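Local coordinates for chitin-binding type-4 domain-containing protein (Photorhabdus laumondii subsp. laumondii, PDB 6T5Z) that acts as a copper-dependent lytic polysaccharide monooxygenase of family AA10, probably cleaving chitin chains by oxidation, at residues W84-Q89 / G152-S157; H90-W95 / K128-R133; C121-Q126 / V134-T139. All blocks are in the same frame, centred on the assembly; numbering follows the deposited sequence.

Contact 1: residues W84-Q89 / G152-S157; sequences WEIMIQ and GVWTIS
Gly152 brings bare backbone up to the indole of Trp84: its carbonyl carbon C lies near the ring plane, 4.1 Å from Trp84 CZ2 at the rim of the six-membered ring. Val153 follows with its side chain turned the other way, onto Ala162 and Tyr164 of strand 161-172, and leaves its carbonyl carbon near the same indole. Trp154 carries most of the contact. Its CB sits over a face of Trp84, 3.6 Å from Trp84 CH2, in a CH-pi contact 23° off the ring normal. Because CG is carried opposite the backbone N (chi1 171°), the Trp154 indole passes on beyond Trp84 and turns its edge to that ring's face; this edge-to-face pair has its planes at 64°. The benzo ring of Trp154 then meets Ile86, whose CD1 stands over one face 3.9 Å from the six-membered centroid, while Ile86 CG2 touches Trp154 CH2. At the outer edge, in the ring plane, Ile88 O approaches Trp154 CH2 to 3.6 Å. Ile156, two residues along, lays its CD1 on the opposite face, so isoleucines touch both faces, and Trp95 also stacks on this ring. Both indole N-H groups have partners outside the hydrophobic interface, Trp84 NE1 at Tyr97 OH and Trp154 NE1 at Thr92 OG1. The strand axes pass 10.8 Å apart and belong to the two facing sheets of the beta-sandwich. No hydrogen bond joins the segments, which meet mainly through aromatic and aliphatic surfaces, next to the loop that brings the Ile88 side chain to about 4 Å from the copper.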
ATOM      1  N   TRP A  84      -8.878   2.107   5.501  1.00 13.68           N
ATOM      2  CA  TRP A  84      -7.819   2.112   6.501  1.00 12.43           C
ATOM      3  C   TRP A  84      -8.404   1.925   7.893  1.00 15.97           C
ATOM      4  O   TRP A  84      -9.409   2.552   8.237  1.00 14.71           O
ATOM      5  CB  TRP A  84      -7.038   3.428   6.486  1.00 12.27           C
ATOM      6  CG  TRP A  84      -6.091   3.657   5.333  1.00 13.08           C
ATOM      7  CD1 TRP A  84      -6.411   4.018   4.055  1.00 12.76           C
ATOM      8  CD2 TRP A  84      -4.660   3.591   5.384  1.00 12.69           C
ATOM      9  NE1 TRP A  84      -5.269   4.171   3.304  1.00 11.66           N
ATOM     10  CE2 TRP A  84      -4.180   3.920   4.101  1.00 12.36           C
ATOM     11  CE3 TRP A  84      -3.735   3.288   6.397  1.00 13.64           C
ATOM     12  CZ2 TRP A  84      -2.821   3.928   3.793  1.00 13.19           C
ATOM     13  CZ3 TRP A  84      -2.382   3.309   6.089  1.00 12.15           C
ATOM     14  CH2 TRP A  84      -1.941   3.626   4.802  1.00 12.43           C
ATOM     15  N   GLU A  85      -7.740   1.084   8.700  1.00 12.99           N
ATOM     16  CA  GLU A  85      -7.956   0.993  10.140  1.00 15.91           C
ATOM     17  C   GLU A  85      -6.886   1.858  10.801  1.00 15.12           C
ATOM     18  O   GLU A  85      -5.685   1.579  10.686  1.00 13.55           O
ATOM     19  CB  GLU A  85      -7.879  -0.459  10.625  1.00 13.76           C
ATOM     20  CG  GLU A  85      -8.837  -1.404   9.922  1.00 14.68           C
ATOM     21  CD  GLU A  85     -10.279  -1.284  10.409  1.00 17.96           C
ATOM     22  OE1 GLU A  85     -10.542  -0.496  11.334  1.00 17.57           O
ATOM     23  OE2 GLU A  85     -11.160  -1.996   9.872  1.00 17.25           O
ATOM     24  N   ILE A  86      -7.319   2.932  11.452  1.00 15.10           N
ATOM     25  CA  ILE A  86      -6.416   3.937  12.009  1.00 15.54           C
ATOM     26  C   ILE A  86      -6.278   3.635  13.497  1.00 17.64           C
ATOM     27  O   ILE A  86      -7.070   4.095  14.325  1.00 17.44           O
ATOM     28  CB  ILE A  86      -6.941   5.344  11.748  1.00 15.63           C
ATOM     29  CG1 ILE A  86      -7.128   5.551  10.242  1.00 18.00           C
ATOM     30  CG2 ILE A  86      -6.021   6.408  12.368  1.00 15.87           C
ATOM     31  CD1 ILE A  86      -5.846   5.381   9.437  1.00 17.88           C
ATOM     32  N   MET A  87      -5.264   2.833  13.853  0.85 15.97           N
ATOM     33  CA  MET A  87      -5.094   2.446  15.251  0.85 16.35           C
ATOM     34  C   MET A  87      -4.677   3.626  16.123  0.85 17.96           C
ATOM     35  O   MET A  87      -5.076   3.714  17.288  0.85 16.85           O
ATOM     36  CB  MET A  87      -4.075   1.319  15.368  0.85 18.79           C
ATOM     37  CG  MET A  87      -4.535   0.018  14.784  0.85 20.43           C
ATOM     38  SD  MET A  87      -3.315  -1.239  15.125  0.85 22.35           S
ATOM     39  CE  MET A  87      -3.504  -1.450  16.896  0.85 20.65           C
ATOM     40  N   ILE A  88      -3.866   4.535  15.591  1.00 18.45           N
ATOM     41  CA  ILE A  88      -3.524   5.769  16.291  1.00 18.80           C
ATOM     42  C   ILE A  88      -3.751   6.921  15.320  1.00 16.38           C
ATOM     43  O   ILE A  88      -3.098   6.992  14.272  1.00 18.14           O
ATOM     44  CB  ILE A  88      -2.081   5.763  16.825  1.00 18.86           C
ATOM     45  CG1 ILE A  88      -1.856   4.557  17.741  1.00 24.63           C
ATOM     46  CG2 ILE A  88      -1.796   7.053  17.577  1.00 20.27           C
ATOM     47  CD1 ILE A  88      -0.433   4.405  18.218  1.00 26.66           C
ATOM     48  N   GLN A  89      -4.696   7.799  15.652  1.00 16.05           N
ATOM     49  CA  GLN A  89      -5.063   8.902  14.774  1.00 16.98           C
ATOM     50  C   GLN A  89      -4.006  10.000  14.802  1.00 16.27           C
ATOM     51  O   GLN A  89      -3.483  10.354  15.863  1.00 17.51           O
ATOM     52  CB  GLN A  89      -6.415   9.489  15.190  1.00 18.28           C
ATOM     53  CG  GLN A  89      -7.574   8.524  15.098  1.00 21.63           C
ATOM     54  CD  GLN A  89      -8.676   8.875  16.072  1.00 23.94           C
ATOM     55  OE1 GLN A  89      -8.695   8.387  17.200  1.00 28.05           O
ATOM     56  NE2 GLN A  89      -9.593   9.728  15.651  1.00 24.76           N
ATOM     57  N   GLY A 152      -0.627   2.232  -1.191  1.00 11.45           N
ATOM     58  CA  GLY A 152      -1.374   3.223  -0.445  1.00 13.31           C
ATOM     59  C   GLY A 152      -0.427   4.013   0.432  1.00 12.72           C
ATOM     60  O   GLY A 152       0.457   3.441   1.074  1.00 13.55           O
ATOM     61  N   VAL A 153      -0.599   5.338   0.441  1.00 11.83           N
ATOM     62  CA  VAL A 153       0.244   6.226   1.239  1.00 10.88           C
ATOM     63  C   VAL A 153      -0.641   7.138   2.073  1.00 12.80           C
ATOM     64  O   VAL A 153      -1.482   7.871   1.534  1.00 13.31           O
ATOM     65  CB  VAL A 153       1.204   7.052   0.374  1.00  9.60           C
ATOM     66  CG1 VAL A 153       2.137   7.890   1.266  1.00 13.05           C
ATOM     67  CG2 VAL A 153       2.004   6.130  -0.555  1.00 11.05           C
ATOM     68  N   TRP A 154      -0.441   7.095   3.383  1.00 11.87           N
ATOM     69  CA  TRP A 154      -1.113   7.956   4.340  1.00 10.40           C
ATOM     70  C   TRP A 154      -0.071   8.932   4.858  1.00 11.09           C
ATOM     71  O   TRP A 154       0.825   8.539   5.609  1.00 11.16           O
ATOM     72  CB  TRP A 154      -1.718   7.122   5.467  1.00 10.67           C
ATOM     73  CG  TRP A 154      -2.246   7.926   6.599  1.00 12.88           C
ATOM     74  CD1 TRP A 154      -2.745   9.200   6.543  1.00 13.38           C
ATOM     75  CD2 TRP A 154      -2.337   7.523   7.976  1.00 10.33           C
ATOM     76  NE1 TRP A 154      -3.136   9.607   7.790  1.00 12.63           N
ATOM     77  CE2 TRP A 154      -2.911   8.596   8.687  1.00 12.76           C
ATOM     78  CE3 TRP A 154      -2.004   6.356   8.672  1.00 12.80           C
ATOM     79  CZ2 TRP A 154      -3.136   8.549  10.068  1.00 12.11           C
ATOM     80  CZ3 TRP A 154      -2.237   6.305  10.039  1.00 14.16           C
ATOM     81  CH2 TRP A 154      -2.796   7.388  10.722  1.00 13.51           C
ATOM     82  N   THR A 155      -0.178  10.195   4.446  1.00 11.36           N
ATOM     83  CA  THR A 155       0.831  11.206   4.737  1.00 11.82           C
ATOM     84  C   THR A 155       0.401  12.000   5.969  1.00 12.79           C
ATOM     85  O   THR A 155      -0.709  12.550   6.007  1.00 15.38           O
ATOM     86  CB  THR A 155       1.038  12.104   3.508  1.00 14.20           C
ATOM     87  OG1 THR A 155       1.534  11.309   2.416  1.00 14.84           O
ATOM     88  CG2 THR A 155       2.023  13.250   3.793  1.00 14.97           C
ATOM     89  N   ILE A 156       1.277  12.045   6.981  1.00 11.08           N
ATOM     90  CA  ILE A 156       0.992  12.697   8.256  1.00 12.06           C
ATOM     91  C   ILE A 156       1.408  14.158   8.171  1.00 14.64           C
ATOM     92  O   ILE A 156       2.538  14.461   7.779  1.00 13.93           O
ATOM     93  CB  ILE A 156       1.732  11.996   9.408  1.00 12.54           C
ATOM     94  CG1 ILE A 156       1.475  10.483   9.411  1.00 13.03           C
ATOM     95  CG2 ILE A 156       1.328  12.617  10.750  1.00 13.92           C
ATOM     96  CD1 ILE A 156       0.012  10.111   9.490  1.00 15.34           C
ATOM     97  N   SER A 157       0.509  15.068   8.572  1.00 12.98           N
ATOM     98  CA  SER A 157       0.753  16.491   8.343  1.00 15.83           C
ATOM     99  C   SER A 157       1.692  17.110   9.374  1.00 16.60           C
ATOM    100  O   SER A 157       2.383  18.091   9.060  1.00 19.60           O
ATOM    101  CB  SER A 157      -0.570  17.261   8.327  1.00 15.66           C
ATOM    102  OG  SER A 157      -1.132  17.311   9.624  1.00 17.24           O
TER

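Contact 2: residues H90-W95 / K128-R133. With CU (copper (II) ion), chain D.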
ATOM      1  N   HIS A  90      -3.684  10.527  13.617  1.00 15.01           N
ATOM      2  CA  HIS A  90      -2.760  11.643  13.465  1.00 17.30           C
ATOM      3  C   HIS A  90      -3.307  12.595  12.421  1.00 15.17           C
ATOM      4  O   HIS A  90      -3.924  12.162  11.445  1.00 15.49           O
ATOM      5  CB  HIS A  90      -1.366  11.210  12.999  1.00 15.26           C
ATOM      6  CG  HIS A  90      -0.775  10.088  13.788  1.00 15.40           C
ATOM      7  ND1 HIS A  90      -0.496  10.185  15.134  1.00 16.89           N
ATOM      8  CD2 HIS A  90      -0.378   8.850  13.408  1.00 15.09           C
ATOM      9  CE1 HIS A  90       0.038   9.051  15.551  1.00 17.32           C
ATOM     10  NE2 HIS A  90       0.122   8.227  14.523  1.00 15.56           N
ATOM     11  N   LYS A  91      -3.044  13.886  12.619  1.00 15.70           N
ATOM     12  CA  LYS A  91      -3.429  14.892  11.639  1.00 15.71           C
ATOM     13  C   LYS A  91      -2.850  14.530  10.278  1.00 16.44           C
ATOM     14  O   LYS A  91      -1.678  14.158  10.162  1.00 16.56           O
ATOM     15  CB  LYS A  91      -2.950  16.275  12.089  1.00 16.49           C
ATOM     16  CG  LYS A  91      -3.685  16.824  13.317  1.00 19.64           C
ATOM     17  CD  LYS A  91      -3.048  18.133  13.814  1.00 24.86           C
ATOM     18  CE  LYS A  91      -2.994  19.189  12.725  1.00 29.88           C
ATOM     19  NZ  LYS A  91      -4.329  19.810  12.457  1.00 32.73           N
ATOM     20  N   THR A  92      -3.677  14.660   9.242  1.00 14.91           N
ATOM     21  CA  THR A  92      -3.445  14.001   7.964  1.00 14.37           C
ATOM     22  C   THR A  92      -3.376  15.009   6.823  1.00 14.53           C
ATOM     23  O   THR A  92      -4.301  15.798   6.638  1.00 14.77           O
ATOM     24  CB  THR A  92      -4.560  12.987   7.706  1.00 13.90           C
ATOM     25  OG1 THR A  92      -4.505  11.968   8.716  1.00 14.24           O
ATOM     26  CG2 THR A  92      -4.420  12.350   6.327  1.00 13.43           C
ATOM     27  N   SER A  93      -2.289  14.960   6.045  1.00 14.50           N
ATOM     28  CA  SER A  93      -2.227  15.734   4.808  1.00 14.64           C
ATOM     29  C   SER A  93      -3.095  15.103   3.725  1.00 15.17           C
ATOM     30  O   SER A  93      -3.884  15.793   3.070  1.00 16.10           O
ATOM     31  CB  SER A  93      -0.786  15.841   4.308  1.00 15.39           C
ATOM     32  OG  SER A  93       0.008  16.655   5.150  1.00 17.88           O
ATOM     33  N   SER A  94      -2.969  13.789   3.526  1.00 13.62           N
ATOM     34  CA  SER A  94      -3.635  13.175   2.384  1.00 13.25           C
ATOM     35  C   SER A  94      -3.616  11.660   2.495  1.00 12.77           C
ATOM     36  O   SER A  94      -2.861  11.084   3.281  1.00 13.05           O
ATOM     37  CB  SER A  94      -2.969  13.575   1.073  1.00 13.38           C
ATOM     38  OG  SER A  94      -1.654  13.040   1.025  1.00 13.78           O
ATOM     39  N   TRP A  95      -4.463  11.044   1.673  1.00 12.52           N
ATOM     40  CA  TRP A  95      -4.455   9.623   1.343  1.00 13.82           C
ATOM     41  C   TRP A  95      -4.246   9.536  -0.160  1.00 14.89           C
ATOM     42  O   TRP A  95      -4.947  10.215  -0.914  1.00 16.14           O
ATOM     43  CB  TRP A  95      -5.788   8.960   1.720  1.00 13.51           C
ATOM     44  CG  TRP A  95      -6.290   9.403   3.047  1.00 14.75           C
ATOM     45  CD1 TRP A  95      -7.013  10.539   3.326  1.00 14.45           C
ATOM     46  CD2 TRP A  95      -6.080   8.744   4.297  1.00 13.05           C
ATOM     47  NE1 TRP A  95      -7.274  10.606   4.675  1.00 13.89           N
ATOM     48  CE2 TRP A  95      -6.713   9.516   5.289  1.00 14.25           C
ATOM     49  CE3 TRP A  95      -5.418   7.566   4.670  1.00 12.10           C
ATOM     50  CZ2 TRP A  95      -6.698   9.160   6.634  1.00 15.70           C
ATOM     51  CZ3 TRP A  95      -5.413   7.208   6.008  1.00 16.53           C
ATOM     52  CH2 TRP A  95      -6.037   8.005   6.972  1.00 14.77           C
ATOM     53  N   LYS A 128      -6.554  17.695   8.876  1.00 18.58           N
ATOM     54  CA  LYS A 128      -7.576  17.365   9.850  1.00 19.17           C
ATOM     55  C   LYS A 128      -7.298  16.005  10.489  1.00 18.49           C
ATOM     56  O   LYS A 128      -6.614  15.148   9.922  1.00 17.46           O
ATOM     57  CB  LYS A 128      -8.954  17.369   9.188  1.00 28.24           C
ATOM     58  CG  LYS A 128      -9.433  18.760   8.811  1.00 32.22           C
ATOM     59  CD  LYS A 128     -10.839  18.761   8.214  1.00 35.35           C
ATOM     60  CE  LYS A 128     -10.854  18.215   6.793  1.00 37.18           C
ATOM     61  NZ  LYS A 128     -12.120  18.590   6.096  1.00 41.31           N
ATOM     62  N   MET A 129      -7.838  15.829  11.689  1.00 19.34           N
ATOM     63  CA  MET A 129      -7.707  14.573  12.417  1.00 20.53           C
ATOM     64  C   MET A 129      -8.693  13.561  11.845  1.00 19.74           C
ATOM     65  O   MET A 129      -9.899  13.839  11.814  1.00 21.98           O
ATOM     66  CB  MET A 129      -7.972  14.806  13.906  1.00 24.49           C
ATOM     67  CG  MET A 129      -7.706  13.604  14.816  1.00 23.62           C
ATOM     68  SD  MET A 129      -5.946  13.186  14.917  1.00 23.00           S
ATOM     69  CE  MET A 129      -5.323  14.641  15.735  1.00 26.40           C
ATOM     70  N   PRO A 130      -8.240  12.400  11.379  1.00 18.76           N
ATOM     71  CA  PRO A 130      -9.161  11.430  10.784  1.00 17.98           C
ATOM     72  C   PRO A 130      -9.913  10.663  11.857  1.00 19.38           C
ATOM     73  O   PRO A 130      -9.502  10.589  13.014  1.00 20.14           O
ATOM     74  CB  PRO A 130      -8.229  10.495  10.006  1.00 18.64           C
ATOM     75  CG  PRO A 130      -6.983  10.468  10.854  1.00 18.15           C
ATOM     76  CD  PRO A 130      -6.870  11.865  11.469  1.00 17.72           C
ATOM     77  N   SER A 131     -11.034  10.082  11.447  1.00 20.04           N
ATOM     78  CA  SER A 131     -11.709   9.127  12.306  1.00 21.53           C
ATOM     79  C   SER A 131     -10.870   7.847  12.395  1.00 19.73           C
ATOM     80  O   SER A 131      -9.806   7.719  11.775  1.00 18.66           O
ATOM     81  CB  SER A 131     -13.118   8.848  11.790  1.00 27.43           C
ATOM     82  OG  SER A 131     -13.092   8.348  10.465  1.00 31.55           O
ATOM     83  N   SER A 132     -11.359   6.877  13.165  1.00 20.80           N
ATOM     84  CA  SER A 132     -10.584   5.668  13.415  1.00 27.08           C
ATOM     85  C   SER A 132     -10.691   4.642  12.291  1.00 20.49           C
ATOM     86  O   SER A 132      -9.933   3.662  12.280  1.00 20.47           O
ATOM     87  CB  SER A 132     -11.024   5.062  14.746  1.00 30.16           C
ATOM     88  OG  SER A 132     -10.728   5.978  15.793  1.00 30.05           O
ATOM     89  N   ARG A 133     -11.616   4.837  11.356  1.00 17.78           N
ATOM     90  CA  ARG A 133     -11.693   4.044  10.139  1.00 16.64           C
ATOM     91  C   ARG A 133     -11.976   5.008   8.997  1.00 19.75           C
ATOM     92  O   ARG A 133     -12.845   5.878   9.120  1.00 19.05           O
ATOM     93  CB  ARG A 133     -12.778   2.966  10.251  1.00 18.28           C
ATOM     94  CG  ARG A 133     -12.860   2.036   9.062  1.00 19.05           C
ATOM     95  CD  ARG A 133     -13.746   0.834   9.377  1.00 17.60           C
ATOM     96  NE  ARG A 133     -15.061   1.267   9.818  1.00 21.10           N
ATOM     97  CZ  ARG A 133     -16.036   1.653   8.999  1.00 23.46           C
ATOM     98  NH1 ARG A 133     -15.846   1.654   7.683  1.00 24.49           N
ATOM     99  NH2 ARG A 133     -17.207   2.030   9.500  1.00 27.22           N
TER
HETATM  100 CU    CU D 400       0.991   6.429  14.473  1.00 16.68          CU
HETATM  101  O   HOH W   1       1.813   6.783  16.704  0.40 22.73           O
HETATM  102  O   HOH W   2       2.986   7.588  14.207  0.40 16.49           O
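His90 meets the 128-133 loop through its backbone, which lies against Met129 and Pro130, while its imidazole turns from that loop toward the copper. Its NE2 binds the metal at 2.0 Å, with two waters at longer range. His1 completes the protein ligands, its terminal N among them, and the pair forms the histidine brace that defines lytic polysaccharide monooxygenases. The carbonyl of His90 has two neighbours: Pro130 CD at a tight 3.0 Å from His90 O, and Thr92 OG1, which donates to the same oxygen at 2.8 Å, tilted 19° from the carbonyl plane. That hydroxyl also accepts from Trp154 NE1, which fixes its rotation and ties the ligand's backbone to the hydrophobic core. Met129 packs against the same face of the peptide as Pro130 CD. With chi1 near trans (-173°) its chain sets out away from its own N and then bends twice, bringing SD to 3.7 Å from His90 C and CE to 3.6 Å from Lys91 CG, where the two side chains cross at about a right angle. The ligand-bearing loop, at one end of the beta-sandwich, is thus backed by the 128-133 loop. Farther out, Thr92 N donates to Lys128 O at 3.1 Å, and Lys91 NZ reaches Glu127 O. Pro130 is itself positioned on its inner side by Trp95, whose CZ2 edge meets Pro130 CB in the ring plane at 3.9 Å. Thr92 CG2 rests over one face of that indole, and Pro130 O accepts a hydrogen bond from Gln89 NE2.

Contact 3: residues C121-Q126 / V134-T139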
ATOM      1  N   CYS A 121      -5.106   8.208  -7.475  1.00 13.07           N
ATOM      2  CA  CYS A 121      -6.180   8.615  -6.584  1.00 11.60           C
ATOM      3  C   CYS A 121      -5.564   9.418  -5.446  1.00 14.71           C
ATOM      4  O   CYS A 121      -4.520   9.039  -4.913  1.00 14.91           O
ATOM      5  CB  CYS A 121      -6.951   7.389  -6.062  1.00 13.32           C
ATOM      6  SG  CYS A 121      -8.356   7.780  -4.994  1.00 15.41           S
ATOM      7  N   PHE A 122      -6.201  10.536  -5.093  1.00 12.37           N
ATOM      8  CA  PHE A 122      -5.635  11.453  -4.106  1.00 12.85           C
ATOM      9  C   PHE A 122      -6.770  12.144  -3.374  1.00 15.77           C
ATOM     10  O   PHE A 122      -7.612  12.788  -4.007  1.00 17.20           O
ATOM     11  CB  PHE A 122      -4.732  12.495  -4.786  1.00 13.94           C
ATOM     12  CG  PHE A 122      -4.032  13.419  -3.827  1.00 15.20           C
ATOM     13  CD1 PHE A 122      -4.642  14.591  -3.398  1.00 13.19           C
ATOM     14  CD2 PHE A 122      -2.736  13.149  -3.398  1.00 15.54           C
ATOM     15  CE1 PHE A 122      -3.990  15.447  -2.506  1.00 13.66           C
ATOM     16  CE2 PHE A 122      -2.088  14.005  -2.521  1.00 13.69           C
ATOM     17  CZ  PHE A 122      -2.711  15.157  -2.083  1.00 13.87           C
ATOM     18  N   GLU A 123      -6.778  12.038  -2.048  1.00 14.07           N
ATOM     19  CA  GLU A 123      -7.773  12.705  -1.219  1.00 16.38           C
ATOM     20  C   GLU A 123      -7.063  13.591  -0.205  1.00 16.28           C
ATOM     21  O   GLU A 123      -6.319  13.097   0.650  1.00 16.19           O
ATOM     22  CB  GLU A 123      -8.686  11.693  -0.528  1.00 17.06           C
ATOM     23  CG  GLU A 123      -9.799  12.356   0.270  1.00 19.15           C
ATOM     24  CD  GLU A 123     -10.853  11.374   0.765  1.00 23.69           C
ATOM     25  OE1 GLU A 123     -10.954  10.246   0.213  1.00 20.93           O
ATOM     26  OE2 GLU A 123     -11.587  11.743   1.709  1.00 28.04           O
ATOM     27  N   ASP A 124      -7.291  14.897  -0.313  1.00 18.18           N
ATOM     28  CA  ASP A 124      -6.679  15.888   0.563  1.00 16.72           C
ATOM     29  C   ASP A 124      -7.497  15.999   1.850  1.00 17.32           C
ATOM     30  O   ASP A 124      -8.708  16.220   1.802  1.00 21.91           O
ATOM     31  CB  ASP A 124      -6.621  17.228  -0.187  1.00 18.90           C
ATOM     32  CG  ASP A 124      -5.788  18.292   0.510  1.00 19.75           C
ATOM     33  OD1 ASP A 124      -5.524  18.200   1.725  1.00 19.89           O
ATOM     34  OD2 ASP A 124      -5.404  19.269  -0.183  1.00 22.85           O
ATOM     35  N   TYR A 125      -6.844  15.817   3.002  1.00 15.51           N
ATOM     36  CA  TYR A 125      -7.524  15.924   4.290  1.00 18.06           C
ATOM     37  C   TYR A 125      -7.247  17.235   5.008  1.00 19.47           C
ATOM     38  O   TYR A 125      -7.775  17.441   6.107  1.00 19.81           O
ATOM     39  CB  TYR A 125      -7.141  14.753   5.202  1.00 17.51           C
ATOM     40  CG  TYR A 125      -8.269  13.785   5.452  1.00 20.93           C
ATOM     41  CD1 TYR A 125      -9.037  13.301   4.397  1.00 21.47           C
ATOM     42  CD2 TYR A 125      -8.554  13.338   6.732  1.00 25.95           C
ATOM     43  CE1 TYR A 125     -10.070  12.398   4.616  1.00 24.88           C
ATOM     44  CE2 TYR A 125      -9.579  12.424   6.961  1.00 26.86           C
ATOM     45  CZ  TYR A 125     -10.330  11.962   5.902  1.00 27.96           C
ATOM     46  OH  TYR A 125     -11.354  11.063   6.134  1.00 32.26           O
ATOM     47  N   GLN A 126      -6.412  18.100   4.430  1.00 18.88           N
ATOM     48  CA  GLN A 126      -6.245  19.475   4.892  1.00 22.50           C
ATOM     49  C   GLN A 126      -5.820  19.535   6.359  1.00 21.63           C
ATOM     50  O   GLN A 126      -6.206  20.440   7.097  1.00 22.05           O
ATOM     51  CB  GLN A 126      -7.527  20.286   4.655  1.00 27.01           C
ATOM     52  CG  GLN A 126      -8.000  20.306   3.200  1.00 32.89           C
ATOM     53  CD  GLN A 126      -9.061  21.370   2.947  1.00 37.88           C
ATOM     54  OE1 GLN A 126      -8.925  22.508   3.395  1.00 44.22           O
ATOM     55  NE2 GLN A 126     -10.125  21.003   2.236  1.00 37.51           N
ATOM     56  N   VAL A 134     -11.221   4.883   7.906  1.00 14.87           N
ATOM     57  CA  VAL A 134     -11.264   5.843   6.809  1.00 16.05           C
ATOM     58  C   VAL A 134     -11.467   5.091   5.504  1.00 15.67           C
ATOM     59  O   VAL A 134     -10.848   4.048   5.282  1.00 16.31           O
ATOM     60  CB  VAL A 134      -9.972   6.681   6.750  1.00 15.46           C
ATOM     61  CG1 VAL A 134      -9.895   7.446   5.429  1.00 16.67           C
ATOM     62  CG2 VAL A 134      -9.908   7.621   7.939  1.00 15.87           C
ATOM     63  N   ILE A 135     -12.340   5.609   4.642  1.00 14.81           N
ATOM     64  CA  ILE A 135     -12.572   5.027   3.324  1.00 14.85           C
ATOM     65  C   ILE A 135     -12.271   6.067   2.251  1.00 15.53           C
ATOM     66  O   ILE A 135     -12.793   7.187   2.294  1.00 16.05           O
ATOM     67  CB  ILE A 135     -14.009   4.490   3.182  1.00 16.76           C
ATOM     68  CG1 ILE A 135     -14.199   3.216   4.023  1.00 17.57           C
ATOM     69  CG2 ILE A 135     -14.328   4.219   1.732  1.00 17.61           C
ATOM     70  CD1 ILE A 135     -15.570   2.582   3.880  1.00 21.92           C
ATOM     71  N   ASN A 136     -11.436   5.695   1.281  1.00 14.39           N
ATOM     72  CA  ASN A 136     -11.124   6.542   0.131  1.00 12.95           C
ATOM     73  C   ASN A 136     -11.721   5.918  -1.123  1.00 13.15           C
ATOM     74  O   ASN A 136     -11.408   4.769  -1.454  1.00 14.11           O
ATOM     75  CB  ASN A 136      -9.616   6.708  -0.053  1.00 13.97           C
ATOM     76  CG  ASN A 136      -8.917   7.207   1.200  1.00 14.00           C
ATOM     77  OD1 ASN A 136      -7.964   6.582   1.677  1.00 14.68           O
ATOM     78  ND2 ASN A 136      -9.373   8.337   1.727  1.00 13.58           N
ATOM     79  N   LYS A 137     -12.553   6.679  -1.832  1.00 14.34           N
ATOM     80  CA  LYS A 137     -13.163   6.214  -3.068  1.00 14.38           C
ATOM     81  C   LYS A 137     -12.293   6.621  -4.254  1.00 15.44           C
ATOM     82  O   LYS A 137     -11.919   7.797  -4.391  1.00 16.53           O
ATOM     83  CB  LYS A 137     -14.575   6.780  -3.222  1.00 18.88           C
ATOM     84  CG  LYS A 137     -15.567   6.328  -2.155  1.00 24.25           C
ATOM     85  CD  LYS A 137     -16.900   7.031  -2.380  1.00 30.10           C
ATOM     86  CE  LYS A 137     -17.879   6.830  -1.235  1.00 34.52           C
ATOM     87  NZ  LYS A 137     -18.575   5.521  -1.338  1.00 37.57           N
ATOM     88  N   CYS A 138     -11.994   5.656  -5.124  1.00 14.75           N
ATOM     89  CA  CYS A 138     -11.036   5.849  -6.203  1.00 15.22           C
ATOM     90  C   CYS A 138     -11.544   5.187  -7.480  1.00 15.22           C
ATOM     91  O   CYS A 138     -12.545   4.464  -7.487  1.00 15.93           O
ATOM     92  CB  CYS A 138      -9.655   5.281  -5.836  1.00 13.11           C
ATOM     93  SG  CYS A 138      -8.939   5.940  -4.335  1.00 14.27           S
ATOM     94  N   THR A 139     -10.823   5.434  -8.570  1.00 17.15           N
ATOM     95  CA  THR A 139     -11.076   4.781  -9.846  1.00 17.31           C
ATOM     96  C   THR A 139      -9.739   4.348 -10.421  1.00 17.76           C
ATOM     97  O   THR A 139      -8.806   5.151 -10.478  1.00 17.50           O
ATOM     98  CB  THR A 139     -11.800   5.705 -10.831  1.00 17.53           C
ATOM     99  OG1 THR A 139     -13.004   6.194 -10.232  1.00 19.45           O
ATOM    100  CG2 THR A 139     -12.172   4.930 -12.103  1.00 18.60           C
TER
HETATM  101  O   HOH W   3     -12.546   9.876   3.193  1.00 19.46           O
HETATM  102  O   HOH W   4     -10.546   9.334  -2.448  1.00 23.21           O
HETATM  103  O   HOH W   5     -13.555   9.151  -0.958  1.00 24.79           O
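A disulfide and a water-bridged polar seam close one flank of the beta-sandwich, where strand 121-126 of one sheet faces strand 133-139 of the other. Cys121 SG and Cys138 SG are joined at 2.0 Å with a chi3 of -72°, and the bridge draws Cys121 CB and Cys138 CB to a tight 3.4 Å. Next along, Glu123 stretches across on a fully extended chain. Asn136 ND2 donates to Glu123 OE1 at 2.9 Å, coming from above the carboxylate plane, with the amide turned 81° from it. The other end of that amide, Asn136 OD1, is hydrogen-bonded to Tyr97 OH. Two waters also donate to Glu123 OE1: one goes on to donate to Lys137 O, while the other accepts from Lys137 N. A third water donates to Glu123 OE2 at 2.6 Å and to Ile135 O, with a weak bond from Tyr125 OH. Four hydrogen bonds, one from the amide and three from waters, thus gather on the carboxylate, which would probably stabilise its charge. Tyr125 ends the seam, its OH coming head-on toward Val134 CG1 at 4.0 Å. With axes 7.2 Å apart and no backbone hydrogen bond between them, the strands are bridged by side chains and water. Strand 133-139 is outermost in its sheet, and the two strands belong to opposing sheets of the immunoglobulin-like beta-sandwich typical of this family's core.

How the contacts relate
The three contacts run from the copper end into the sandwich. Contacts 1 and 2 have centres about 6 Å apart, and contact 3 lies about 12 Å from contact 1 and 11 Å from contact 2. Trp95 of contact 2 knits them together: its ring stacks on Trp154 of contact 1 and meets Tyr125 of contact 3 edge-to-face. Backbone bonds add to this, Ile86 N to Ser132 O at 2.8 Å between contacts 1 and 2, and Trp84 N to Val134 O at 2.8 Å between contacts 1 and 3. Contact 2 holds a copper ligand, contact 1 brings the Ile88 side chain to about 4 Å from the ion, and contact 3 stands farther off, with the Val134 side chain about 13 Å from the metal.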